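Local coordinates for protein proline dehydrogenase (Bradyrhizobium japonicum USDA 110, PDB 3HAZ) that probably oxidises proline to glutamate in two steps, using an FAD-dependent proline dehydrogenase and an NAD-dependent aldehyde dehydrogenase joined in one chain, at residues A115-A120 and G447-L452; I768-A773 and F801-V806; A773-V778 and D808-M813; I874-E879 and V894-P899. One frame throughout, in Å; residues are numbered along the deposited sequence.

Contact 1: residues A115-A120 and G447-L452; sequences AFLVNA and GSHRDL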
loop_
_atom_site.group_PDB
_atom_site.type_symbol
_atom_site.label_atom_id
_atom_site.label_comp_id
_atom_site.label_asym_id
_atom_site.label_seq_id
_atom_site.Cartn_x
_atom_site.Cartn_y
_atom_site.Cartn_z
ATOM N N ALA A 115 30.985 28.549 33.133
ATOM C CA ALA A 115 31.958 29.654 33.158
ATOM C C ALA A 115 33.105 29.354 34.114
ATOM O O ALA A 115 34.253 29.746 33.877
ATOM C CB ALA A 115 31.280 30.968 33.566
ATOM N N PHE A 116 32.777 28.675 35.208
ATOM C CA PHE A 116 33.770 28.268 36.194
ATOM C C PHE A 116 34.969 27.573 35.559
ATOM O O PHE A 116 36.092 27.731 36.022
ATOM C CB PHE A 116 33.151 27.331 37.233
ATOM C CG PHE A 116 34.163 26.664 38.122
ATOM C CD1 PHE A 116 34.773 27.368 39.153
ATOM C CD2 PHE A 116 34.510 25.330 37.928
ATOM C CE1 PHE A 116 35.710 26.752 39.983
ATOM C CE2 PHE A 116 35.449 24.707 38.756
ATOM C CZ PHE A 116 36.050 25.422 39.780
ATOM N N LEU A 117 34.726 26.803 34.501
ATOM C CA LEU A 117 35.791 26.034 33.855
ATOM C C LEU A 117 36.847 26.908 33.179
ATOM O O LEU A 117 37.995 26.485 33.018
ATOM C CB LEU A 117 35.209 25.042 32.847
ATOM C CG LEU A 117 34.267 23.970 33.392
ATOM C CD1 LEU A 117 33.684 23.155 32.239
ATOM C CD2 LEU A 117 34.983 23.062 34.390
ATOM N N VAL A 118 36.477 28.119 32.769
ATOM C CA VAL A 118 37.481 29.026 32.218
ATOM C C VAL A 118 37.777 30.190 33.152
ATOM O O VAL A 118 38.859 30.765 33.114
ATOM C CB VAL A 118 37.089 29.568 30.825
ATOM C CG1 VAL A 118 36.963 28.426 29.837
ATOM C CG2 VAL A 118 35.801 30.395 30.898
ATOM N N ASN A 119 36.807 30.525 33.992
ATOM C CA ASN A 119 36.904 31.693 34.857
ATOM C C ASN A 119 36.506 31.294 36.270
ATOM O O ASN A 119 35.352 31.445 36.670
ATOM C CB ASN A 119 36.005 32.820 34.324
ATOM C CG ASN A 119 36.162 34.131 35.095
ATOM O OD1 ASN A 119 36.837 34.192 36.126
ATOM N ND2 ASN A 119 35.529 35.188 34.591
ATOM N N ALA A 120 37.469 30.767 37.016
ATOM C CA ALA A 120 37.209 30.234 38.350
ATOM C C ALA A 120 36.480 31.227 39.258
ATOM O O ALA A 120 35.555 30.853 39.985
ATOM C CB ALA A 120 38.505 29.767 38.995
ATOM N N GLY A 447 44.207 16.849 33.579
ATOM C CA GLY A 447 44.410 18.192 33.070
ATOM C C GLY A 447 43.700 19.334 33.778
ATOM O O GLY A 447 43.166 19.181 34.873
ATOM N N SER A 448 43.694 20.494 33.125
ATOM C CA SER A 448 43.052 21.698 33.652
ATOM C C SER A 448 41.567 21.791 33.301
ATOM O O SER A 448 41.119 21.235 32.295
ATOM C CB SER A 448 43.773 22.936 33.123
ATOM O OG SER A 448 45.118 22.931 33.550
ATOM N N HIS A 449 40.812 22.506 34.135
ATOM C CA HIS A 449 39.389 22.738 33.883
ATOM C C HIS A 449 39.113 23.340 32.496
ATOM O O HIS A 449 38.091 23.046 31.874
ATOM C CB HIS A 449 38.785 23.657 34.952
ATOM C CG HIS A 449 38.704 23.042 36.315
ATOM N ND1 HIS A 449 39.032 23.732 37.463
ATOM C CD2 HIS A 449 38.333 21.800 36.714
ATOM C CE1 HIS A 449 38.867 22.944 38.510
ATOM N NE2 HIS A 449 38.443 21.767 38.082
ATOM N N ARG A 450 40.007 24.201 32.024
ATOM C CA ARG A 450 39.789 24.883 30.747
ATOM C C ARG A 450 39.816 23.913 29.564
ATOM O O ARG A 450 39.422 24.270 28.457
ATOM C CB ARG A 450 40.811 26.001 30.546
ATOM C CG ARG A 450 42.239 25.510 30.405
ATOM C CD ARG A 450 43.228 26.653 30.599
ATOM N NE ARG A 450 43.199 27.610 29.497
ATOM C CZ ARG A 450 43.873 28.757 29.500
ATOM N NH1 ARG A 450 44.617 29.079 30.552
ATOM N NH2 ARG A 450 43.805 29.581 28.460
ATOM N N ASP A 451 40.253 22.679 29.811
ATOM C CA ASP A 451 40.319 21.661 28.764
ATOM C C ASP A 451 39.321 20.523 28.971
ATOM O O ASP A 451 39.287 19.563 28.199
ATOM C CB ASP A 451 41.733 21.103 28.668
ATOM C CG ASP A 451 42.747 22.176 28.354
ATOM O OD1 ASP A 451 42.514 22.906 27.376
ATOM O OD2 ASP A 451 43.754 22.298 29.083
ATOM N N LEU A 452 38.504 20.636 30.008
ATOM C CA LEU A 452 37.554 19.575 30.323
ATOM C C LEU A 452 36.400 19.444 29.315
ATOM O O LEU A 452 36.118 18.349 28.832
ATOM C CB LEU A 452 36.987 19.769 31.725
ATOM C CG LEU A 452 35.896 18.763 32.092
ATOM C CD1 LEU A 452 36.431 17.333 32.001
ATOM C CD2 LEU A 452 35.340 19.066 33.467
HETATM O O HOH W 1 38.503 26.609 37.113
#

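Contact 2: residues I768-A773 and F801-V806; sequences IADATA and FVQEDV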
loop_
_atom_site.group_PDB
_atom_site.type_symbol
_atom_site.label_atom_id
_atom_site.label_comp_id
_atom_site.label_asym_id
_atom_site.label_seq_id
_atom_site.Cartn_x
_atom_site.Cartn_y
_atom_site.Cartn_z
ATOM N N ILE A 768 25.781 35.812 19.041
ATOM C CA ILE A 768 25.611 35.838 20.485
ATOM C C ILE A 768 26.208 34.565 21.073
ATOM O O ILE A 768 25.822 33.455 20.697
ATOM C CB ILE A 768 24.132 35.956 20.880
ATOM C CG1 ILE A 768 23.497 37.180 20.211
ATOM C CG2 ILE A 768 23.984 36.022 22.396
ATOM C CD1 ILE A 768 21.998 37.293 20.448
ATOM N N ALA A 769 27.183 34.729 21.961
ATOM C CA ALA A 769 27.796 33.593 22.645
ATOM C C ALA A 769 27.658 33.748 24.161
ATOM O O ALA A 769 28.105 34.752 24.721
ATOM C CB ALA A 769 29.271 33.464 22.248
ATOM N N ASP A 770 27.033 32.769 24.820
ATOM C CA ASP A 770 26.905 32.806 26.280
ATOM C C ASP A 770 27.948 31.917 26.946
ATOM O O ASP A 770 28.748 31.283 26.259
ATOM C CB ASP A 770 25.473 32.468 26.745
ATOM C CG ASP A 770 25.086 31.014 26.511
ATOM O OD1 ASP A 770 25.964 30.126 26.455
ATOM O OD2 ASP A 770 23.869 30.754 26.412
ATOM N N ALA A 771 27.939 31.873 28.276
ATOM C CA ALA A 771 29.004 31.202 29.020
ATOM C C ALA A 771 28.922 29.677 29.016
ATOM O O ALA A 771 29.817 29.010 29.546
ATOM C CB ALA A 771 29.080 31.732 30.455
ATOM N N THR A 772 27.861 29.120 28.436
ATOM C CA THR A 772 27.796 27.677 28.245
ATOM C C THR A 772 28.435 27.249 26.927
ATOM O O THR A 772 28.552 26.056 26.650
ATOM C CB THR A 772 26.352 27.129 28.276
ATOM O OG1 THR A 772 25.651 27.546 27.093
ATOM C CG2 THR A 772 25.617 27.612 29.521
ATOM N N ALA A 773 28.837 28.212 26.107
ATOM C CA ALA A 773 29.464 27.872 24.835
ATOM C C ALA A 773 30.901 27.438 25.082
ATOM O O ALA A 773 31.569 27.972 25.964
ATOM C CB ALA A 773 29.425 29.059 23.886
ATOM N N PHE A 801 28.682 39.443 20.322
ATOM C CA PHE A 801 28.253 39.676 21.697
ATOM C C PHE A 801 28.692 38.473 22.536
ATOM O O PHE A 801 28.394 37.332 22.192
ATOM C CB PHE A 801 26.733 39.820 21.788
ATOM C CG PHE A 801 26.180 41.046 21.113
ATOM C CD1 PHE A 801 26.055 42.245 21.807
ATOM C CD2 PHE A 801 25.744 40.992 19.794
ATOM C CE1 PHE A 801 25.519 43.365 21.200
ATOM C CE2 PHE A 801 25.216 42.112 19.179
ATOM C CZ PHE A 801 25.099 43.300 19.880
ATOM N N VAL A 802 29.401 38.728 23.629
ATOM C CA VAL A 802 29.911 37.658 24.482
ATOM C C VAL A 802 29.649 37.984 25.950
ATOM O O VAL A 802 29.868 39.116 26.384
ATOM C CB VAL A 802 31.421 37.456 24.272
ATOM C CG1 VAL A 802 32.159 38.781 24.456
ATOM C CG2 VAL A 802 31.947 36.402 25.240
ATOM N N GLN A 803 29.161 37.006 26.709
ATOM C CA GLN A 803 28.815 37.245 28.107
ATOM C C GLN A 803 30.076 37.591 28.888
ATOM O O GLN A 803 31.144 37.035 28.634
ATOM C CB GLN A 803 28.085 36.042 28.726
ATOM C CG GLN A 803 26.577 36.065 28.527
ATOM C CD GLN A 803 25.878 34.822 29.080
ATOM O OE1 GLN A 803 26.525 33.898 29.571
ATOM N NE2 GLN A 803 24.553 34.797 28.996
ATOM N N GLU A 804 29.953 38.526 29.823
ATOM C CA GLU A 804 31.125 39.090 30.490
ATOM C C GLU A 804 31.982 38.061 31.223
ATOM O O GLU A 804 33.206 38.185 31.255
ATOM C CB GLU A 804 30.713 40.223 31.434
ATOM C CG GLU A 804 29.799 39.782 32.561
ATOM C CD GLU A 804 29.241 40.957 33.339
ATOM O OE1 GLU A 804 29.642 42.104 33.044
ATOM O OE2 GLU A 804 28.401 40.733 34.240
ATOM N N ASP A 805 31.347 37.044 31.803
ATOM C CA ASP A 805 32.084 36.015 32.542
ATOM C C ASP A 805 33.089 35.235 31.691
ATOM O O ASP A 805 34.034 34.657 32.219
ATOM C CB ASP A 805 31.131 35.041 33.239
ATOM C CG ASP A 805 30.604 35.583 34.550
ATOM O OD1 ASP A 805 31.146 36.603 35.043
ATOM O OD2 ASP A 805 29.648 34.988 35.089
ATOM N N VAL A 806 32.893 35.210 30.375
ATOM C CA VAL A 806 33.823 34.470 29.528
ATOM C C VAL A 806 34.485 35.357 28.471
ATOM O O VAL A 806 35.217 34.864 27.609
ATOM C CB VAL A 806 33.140 33.247 28.860
ATOM C CG1 VAL A 806 32.741 32.210 29.918
ATOM C CG2 VAL A 806 31.927 33.683 28.035
#

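Contact 3: residues A773-V778 and D808-M813; sequences ALPEQV and DRMIEM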
loop_
_atom_site.group_PDB
_atom_site.type_symbol
_atom_site.label_atom_id
_atom_site.label_comp_id
_atom_site.label_asym_id
_atom_site.label_seq_id
_atom_site.Cartn_x
_atom_site.Cartn_y
_atom_site.Cartn_z
ATOM N N ALA A 773 28.837 28.212 26.107
ATOM C CA ALA A 773 29.464 27.872 24.835
ATOM C C ALA A 773 30.901 27.438 25.082
ATOM O O ALA A 773 31.569 27.972 25.964
ATOM C CB ALA A 773 29.425 29.059 23.886
ATOM N N LEU A 774 31.376 26.471 24.306
ATOM C CA LEU A 774 32.776 26.060 24.368
ATOM C C LEU A 774 33.670 27.124 23.733
ATOM O O LEU A 774 33.601 27.357 22.525
ATOM C CB LEU A 774 32.959 24.719 23.652
ATOM C CG LEU A 774 34.348 24.087 23.716
ATOM C CD1 LEU A 774 34.750 23.827 25.156
ATOM C CD2 LEU A 774 34.382 22.801 22.901
ATOM N N PRO A 775 34.522 27.776 24.542
ATOM C CA PRO A 775 35.338 28.871 23.997
ATOM C C PRO A 775 36.162 28.502 22.750
ATOM O O PRO A 775 36.292 29.339 21.856
ATOM C CB PRO A 775 36.249 29.258 25.179
ATOM C CG PRO A 775 35.460 28.863 26.387
ATOM C CD PRO A 775 34.745 27.585 25.989
ATOM N N GLU A 776 36.702 27.288 22.686
ATOM C CA GLU A 776 37.511 26.868 21.539
ATOM C C GLU A 776 36.697 26.806 20.243
ATOM O O GLU A 776 37.221 27.058 19.160
ATOM C CB GLU A 776 38.130 25.483 21.771
ATOM C CG GLU A 776 39.006 25.356 22.991
ATOM C CD GLU A 776 38.237 24.904 24.215
ATOM O OE1 GLU A 776 37.304 25.619 24.631
ATOM O OE2 GLU A 776 38.578 23.838 24.767
ATOM N N GLN A 777 35.430 26.426 20.350
ATOM C CA GLN A 777 34.580 26.331 19.169
ATOM C C GLN A 777 34.083 27.715 18.778
ATOM O O GLN A 777 33.991 28.036 17.591
ATOM C CB GLN A 777 33.405 25.374 19.398
ATOM C CG GLN A 777 33.818 23.921 19.585
ATOM C CD GLN A 777 34.581 23.359 18.390
ATOM O OE1 GLN A 777 35.362 22.412 18.526
ATOM N NE2 GLN A 777 34.357 23.938 17.216
ATOM N N VAL A 778 33.774 28.538 19.777
ATOM C CA VAL A 778 33.443 29.935 19.515
ATOM C C VAL A 778 34.579 30.592 18.752
ATOM O O VAL A 778 34.356 31.290 17.761
ATOM C CB VAL A 778 33.170 30.726 20.803
ATOM C CG1 VAL A 778 33.056 32.224 20.496
ATOM C CG2 VAL A 778 31.899 30.219 21.467
ATOM N N ASP A 808 36.902 37.663 28.440
ATOM C CA ASP A 808 38.355 37.814 28.398
ATOM C C ASP A 808 39.021 36.618 27.724
ATOM O O ASP A 808 39.929 36.770 26.905
ATOM C CB ASP A 808 38.927 38.003 29.815
ATOM C CG ASP A 808 38.597 39.371 30.410
ATOM O OD1 ASP A 808 38.448 40.347 29.641
ATOM O OD2 ASP A 808 38.487 39.470 31.649
ATOM N N ARG A 809 38.578 35.425 28.088
ATOM C CA ARG A 809 39.117 34.203 27.499
ATOM C C ARG A 809 38.710 34.085 26.031
ATOM O O ARG A 809 39.543 33.830 25.162
ATOM C CB ARG A 809 38.648 32.979 28.292
ATOM C CG ARG A 809 38.932 31.638 27.619
ATOM C CD ARG A 809 40.418 31.462 27.361
ATOM N NE ARG A 809 41.221 31.814 28.533
ATOM C CZ ARG A 809 41.331 31.070 29.629
ATOM N NH1 ARG A 809 42.092 31.484 30.639
ATOM N NH2 ARG A 809 40.682 29.915 29.725
ATOM N N MET A 810 37.434 34.287 25.743
ATOM C CA MET A 810 36.975 34.188 24.356
ATOM C C MET A 810 37.654 35.205 23.432
ATOM O O MET A 810 38.095 34.862 22.332
ATOM C CB MET A 810 35.454 34.280 24.283
ATOM C CG MET A 810 34.767 32.988 24.762
ATOM S SD MET A 810 32.993 33.004 24.491
ATOM C CE MET A 810 32.491 31.452 25.256
ATOM N N ILE A 811 37.771 36.445 23.895
ATOM C CA ILE A 811 38.395 37.495 23.101
ATOM C C ILE A 811 39.874 37.191 22.863
ATOM O O ILE A 811 40.377 37.312 21.745
ATOM C CB ILE A 811 38.235 38.873 23.779
ATOM C CG1 ILE A 811 36.784 39.355 23.657
ATOM C CG2 ILE A 811 39.201 39.888 23.175
ATOM C CD1 ILE A 811 36.460 40.568 24.520
ATOM N N GLU A 812 40.561 36.794 23.927
ATOM C CA GLU A 812 41.965 36.412 23.857
ATOM C C GLU A 812 42.195 35.221 22.907
ATOM O O GLU A 812 43.210 35.152 22.206
ATOM C CB GLU A 812 42.474 36.090 25.271
ATOM C CG GLU A 812 43.660 35.147 25.330
ATOM C CD GLU A 812 43.939 34.644 26.747
ATOM O OE1 GLU A 812 43.178 33.783 27.258
ATOM O OE2 GLU A 812 44.928 35.113 27.346
ATOM N N MET A 813 41.258 34.280 22.881
ATOM C CA MET A 813 41.423 33.101 22.028
ATOM C C MET A 813 41.181 33.444 20.545
ATOM O O MET A 813 41.902 32.980 19.657
ATOM C CB MET A 813 40.523 31.950 22.491
ATOM C CG MET A 813 41.061 30.579 22.110
ATOM S SD MET A 813 39.944 29.213 22.469
ATOM C CE MET A 813 39.873 29.249 24.254
#

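Contact 4: residues I874-E879 and V894-P899; sequences IFELTE and VVRYRP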
loop_
_atom_site.group_PDB
_atom_site.type_symbol
_atom_site.label_atom_id
_atom_site.label_comp_id
_atom_site.label_asym_id
_atom_site.label_seq_id
_atom_site.Cartn_x
_atom_site.Cartn_y
_atom_site.Cartn_z
ATOM N N ILE A 874 40.477 43.235 15.497
ATOM C CA ILE A 874 39.432 43.053 16.483
ATOM C C ILE A 874 39.338 44.295 17.348
ATOM O O ILE A 874 40.310 44.685 18.001
ATOM C CB ILE A 874 39.699 41.835 17.385
ATOM C CG1 ILE A 874 39.864 40.571 16.534
ATOM C CG2 ILE A 874 38.568 41.679 18.390
ATOM C CD1 ILE A 874 40.511 39.411 17.275
ATOM N N PHE A 875 38.167 44.919 17.340
ATOM C CA PHE A 875 37.899 46.050 18.214
ATOM C C PHE A 875 36.793 45.668 19.175
ATOM O O PHE A 875 35.880 44.915 18.822
ATOM C CB PHE A 875 37.464 47.282 17.413
ATOM C CG PHE A 875 38.529 47.828 16.518
ATOM C CD1 PHE A 875 38.530 47.533 15.164
ATOM C CD2 PHE A 875 39.531 48.638 17.027
ATOM C CE1 PHE A 875 39.518 48.033 14.340
ATOM C CE2 PHE A 875 40.516 49.141 16.207
ATOM C CZ PHE A 875 40.508 48.842 14.862
ATOM N N GLU A 876 36.877 46.187 20.392
ATOM C CA GLU A 876 35.784 46.043 21.341
ATOM C C GLU A 876 35.091 47.387 21.504
ATOM O O GLU A 876 35.732 48.407 21.760
ATOM C CB GLU A 876 36.277 45.517 22.698
ATOM C CG GLU A 876 35.203 45.546 23.784
ATOM C CD GLU A 876 35.601 44.791 25.045
ATOM O OE1 GLU A 876 36.703 44.206 25.079
ATOM O OE2 GLU A 876 34.800 44.774 26.000
ATOM N N LEU A 877 33.779 47.371 21.331
ATOM C CA LEU A 877 32.950 48.554 21.459
ATOM C C LEU A 877 32.395 48.617 22.869
ATOM O O LEU A 877 32.178 47.584 23.503
ATOM C CB LEU A 877 31.769 48.450 20.489
ATOM C CG LEU A 877 31.876 48.891 19.027
ATOM C CD1 LEU A 877 33.314 48.862 18.513
ATOM C CD2 LEU A 877 30.921 48.046 18.147
ATOM N N THR A 878 32.137 49.831 23.344
ATOM C CA THR A 878 31.413 50.029 24.589
ATOM C C THR A 878 29.967 49.607 24.393
ATOM O O THR A 878 29.383 48.936 25.240
ATOM C CB THR A 878 31.439 51.507 25.024
ATOM O OG1 THR A 878 32.776 51.883 25.370
ATOM C CG2 THR A 878 30.531 51.727 26.220
ATOM N N GLU A 879 29.390 50.007 23.264
ATOM C CA GLU A 879 28.035 49.594 22.915
ATOM C C GLU A 879 27.892 49.354 21.409
ATOM O O GLU A 879 28.640 49.919 20.606
ATOM C CB GLU A 879 27.013 50.622 23.401
ATOM C CG GLU A 879 27.254 52.023 22.885
ATOM C CD GLU A 879 26.359 53.046 23.557
ATOM O OE1 GLU A 879 25.497 52.644 24.368
ATOM O OE2 GLU A 879 26.518 54.252 23.270
ATOM N N VAL A 894 33.501 43.622 18.889
ATOM C CA VAL A 894 33.028 42.840 20.028
ATOM C C VAL A 894 32.394 43.701 21.118
ATOM O O VAL A 894 32.913 44.756 21.477
ATOM C CB VAL A 894 34.168 42.017 20.664
ATOM C CG1 VAL A 894 33.634 41.172 21.818
ATOM C CG2 VAL A 894 34.847 41.143 19.617
ATOM N N VAL A 895 31.269 43.236 21.641
ATOM C CA VAL A 895 30.630 43.864 22.786
ATOM C C VAL A 895 30.415 42.796 23.869
ATOM O O VAL A 895 29.867 41.730 23.592
ATOM C CB VAL A 895 29.264 44.467 22.396
ATOM C CG1 VAL A 895 28.507 44.930 23.634
ATOM C CG2 VAL A 895 29.445 45.607 21.407
ATOM N N ARG A 896 30.852 43.061 25.096
ATOM C CA ARG A 896 30.565 42.124 26.182
ATOM C C ARG A 896 29.291 42.560 26.902
ATOM O O ARG A 896 28.967 43.743 26.926
ATOM C CB ARG A 896 31.760 41.971 27.140
ATOM C CG ARG A 896 32.117 43.204 27.963
ATOM C CD ARG A 896 33.360 42.945 28.802
ATOM N NE ARG A 896 34.580 43.045 28.006
ATOM C CZ ARG A 896 35.706 42.394 28.270
ATOM N NH1 ARG A 896 36.764 42.562 27.486
ATOM N NH2 ARG A 896 35.780 41.574 29.314
ATOM N N TYR A 897 28.548 41.608 27.459
ATOM C CA TYR A 897 27.266 41.938 28.078
ATOM C C TYR A 897 26.981 41.102 29.328
ATOM O O TYR A 897 27.512 39.999 29.494
ATOM C CB TYR A 897 26.111 41.791 27.064
ATOM C CG TYR A 897 25.772 40.354 26.717
ATOM C CD1 TYR A 897 24.679 39.713 27.303
ATOM C CD2 TYR A 897 26.549 39.634 25.817
ATOM C CE1 TYR A 897 24.370 38.396 26.998
ATOM C CE2 TYR A 897 26.249 38.317 25.505
ATOM C CZ TYR A 897 25.158 37.702 26.098
ATOM O OH TYR A 897 24.859 36.393 25.794
ATOM N N ARG A 898 26.130 41.644 30.197
ATOM C CA ARG A 898 25.657 40.937 31.380
ATOM C C ARG A 898 24.464 40.062 31.006
ATOM O O ARG A 898 23.598 40.489 30.244
ATOM C CB ARG A 898 25.263 41.936 32.472
ATOM N N PRO A 899 24.418 38.832 31.540
ATOM C CA PRO A 899 23.391 37.840 31.199
ATOM C C PRO A 899 21.977 38.377 31.374
ATOM O O PRO A 899 21.075 37.989 30.632
ATOM C CB PRO A 899 23.647 36.717 32.209
ATOM C CG PRO A 899 25.091 36.853 32.550
ATOM C CD PRO A 899 25.359 38.326 32.552
HETATM O O HOH W 2 32.363 45.612 25.530
#

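Contact 1: residues A115-A120 and G447-L452
Phe116 sets its CE2 corner over one face of the His449 imidazole, 3.8 Å above that plane and displaced toward the rim. The centroids are 5.2 Å apart and the planes meet at 49°, an oblique pair. A water lies over one face of the Phe116 ring, again toward the rim. The same water joins the two segments: it donates to Phe116 O at 2.9 Å and is hydrogen-bonded to His449 ND1 at 2.9 Å. A chi1 of 169° swings the phenyl away from the backbone N of Phe116 and across to the histidine. At the far end of the imidazole, NE2 is hydrogen-bonded to Glu82.

Beside the rings, Leu117 packs at about a right angle to His449. Its CD2 reaches His449 CB at 3.9 Å and Leu452 CD2 at 4.1 Å, and it also touches Val79 of helix 71-85. Leu117 O lies 3.2 Å from Arg450 N, but the angle is too poor for a hydrogen bond; the water provides a polar link between the segments. A leucine in place of His449 would probably leave the water at Phe116 O without its second anchor and Glu82 without this mate.

The contact joins the loop following helix 106-115 to the 3-10 turn at the C-terminal end of strand 440-448, part of the proline dehydrogenase barrel. With Glu82 at one nitrogen and water at the other, the buried imidazole has both nitrogens engaged and its rotation fixed, and the nearby carboxylate would tend to polarise the ring.

Contact 2: residues I768-A773 and F801-V806
Gln803 runs its extended side chain along the backbone at Asp770 and Ala771, and each atom finds a neighbour there. CB lies 4.2 Å from Ala771 N, and CG passes 4.0 Å from Asp770 CA. The amide carbon CD and nitrogen NE2 both lie against Asp770 CB, the latter at 3.4 Å. At the tip, OE1 accepts from Ala771 N at 2.8 Å. The N-H approaches 50° out of the carbonyl plane, and the bond is bent, 146° at the hydrogen. With chi2 at 177°, the chain is stretched far enough for OE1 to serve the turn that follows the strand.

That turn, type I from Asp770 to Ala773, is also braced from within: Asp770 OD1 takes both Thr772 N, an Asx turn, and Thr772 OG1, from the same face of the carboxylate. Its other oxygen, OD2, is bonded to Ser922. Ala771 CB meets Val806 CG1 at 3.7 Å, an apolar contact with the start of helix 804-819.

Before the turn the strands pair in parallel register, Ala769 N donating to Phe801 O at 2.9 Å and Gln803 N to Ala769 O at 3.2 Å. These are neighbouring strands of a beta-alpha-beta unit, with helix 775-787 as the crossover, in the aldehyde dehydrogenase part of the chain.

Contact 3: residues A773-V778 and D808-M813
Met810 reaches with its thioether over the start of helix 775-787, crossing both Pro775 and Val778 at about a right angle. This is helix-to-helix packing in an alpha/beta fold: helix 775-787, the crossover of a beta-alpha-beta unit, and helix 804-819 lie together on the face of the sheet that carries Ala769 and Val802. The Met810 chain is extended, with chi2 -173° and chi3 -176°, which carries its methyl to the start of helix 775-787. CE comes within 3.7 Å of Ala773 O and 4.0 Å of Val778 CG2, while SD lies 4.1 Å from Val778 CG1. Nearer the backbone, CG rests 4.0 Å from Pro775 CB.

Pro775, in the first turn after the N-cap residue Leu774, meets both methionines of helix 804-819 through CB, and Val118 packs on it from the loop after helix 106-115. Within helix 804-819, Arg809 NE makes a salt bridge with Glu812 OE1 at 3.1 Å.

Met813, one turn on from Met810, also meets Pro775 and Glu776. Its chain bends at chi3 (-66°), so that the methyl turns back toward the proline, CE lying 3.7 Å from Pro775 CB, while the sulfur settles over the helix backbone, with SD 3.5 Å from Glu776 CA.

Contact 4: residues I874-E879 and V894-P899
Glu876 and Arg896 form a two-pronged salt bridge. Arg896 presents its NE side edge, with NE donating to Glu876 OE2 at 2.7 Å and NH1 to OE1 at 2.9 Å. Both bonds are nearly straight, and carboxylate and guanidinium are close to coplanar, 14° apart. The glutamate arrives with its chain extended, while Arg896 bends at chi3 (79°) to turn its edge inward.

One water joins the two segments, donating to Glu876 OE2 at 2.6 Å and to Leu877 O and accepting from Arg896 N.

The backbones pair neighbouring parallel strands, 873-876 and 891-897, in the mixed sheet of the aldehyde dehydrogenase part, Val894 N donating to Phe875 O at 2.7 Å and Leu877 N to Val894 O at 2.8 Å.

Two apolar pairs add to this: Ile874 CG2 lies beside Val894 CG2 at 4.0 Å, the two side chains pointing the same way, and Leu877 CB meets Val895 CG2 at 3.8 Å.

A methionine in place of Arg896 would probably leave the buried Glu876 carboxylate without its matching charge and freer to turn.

Arg896 NH2 also pairs with Asp808 and Glu876 OE1 also bonds His859, so strands 857-861, 873-876 and 891-897 and helix 804-819 share one polar network, in which the arginine would tend to favour an ionised Glu876.

The four contacts run from the proline dehydrogenase barrel into the aldehyde dehydrogenase part of the chain. Contacts 2 and 3, with centres about 8 Å apart, share Ala773 and meet where Val802 CG2 touches Met810 SD at 3.6 Å. Contact 1 adjoins both: Asn119 ND2 probably hydrogen-bonds Asp805 O at 2.9 Å, and Val118 CG1 packs on Pro775 CG at 3.8 Å. Contact 4 extends the sheet of contact 2, with a probable Tyr897 N to Val802 O bond of 3.0 Å, and is tied to contact 3 by a salt bridge, Arg896 NH2 to Asp808 OD1 at 3.0 Å. All lie away from the annotated FAD and NAD sites.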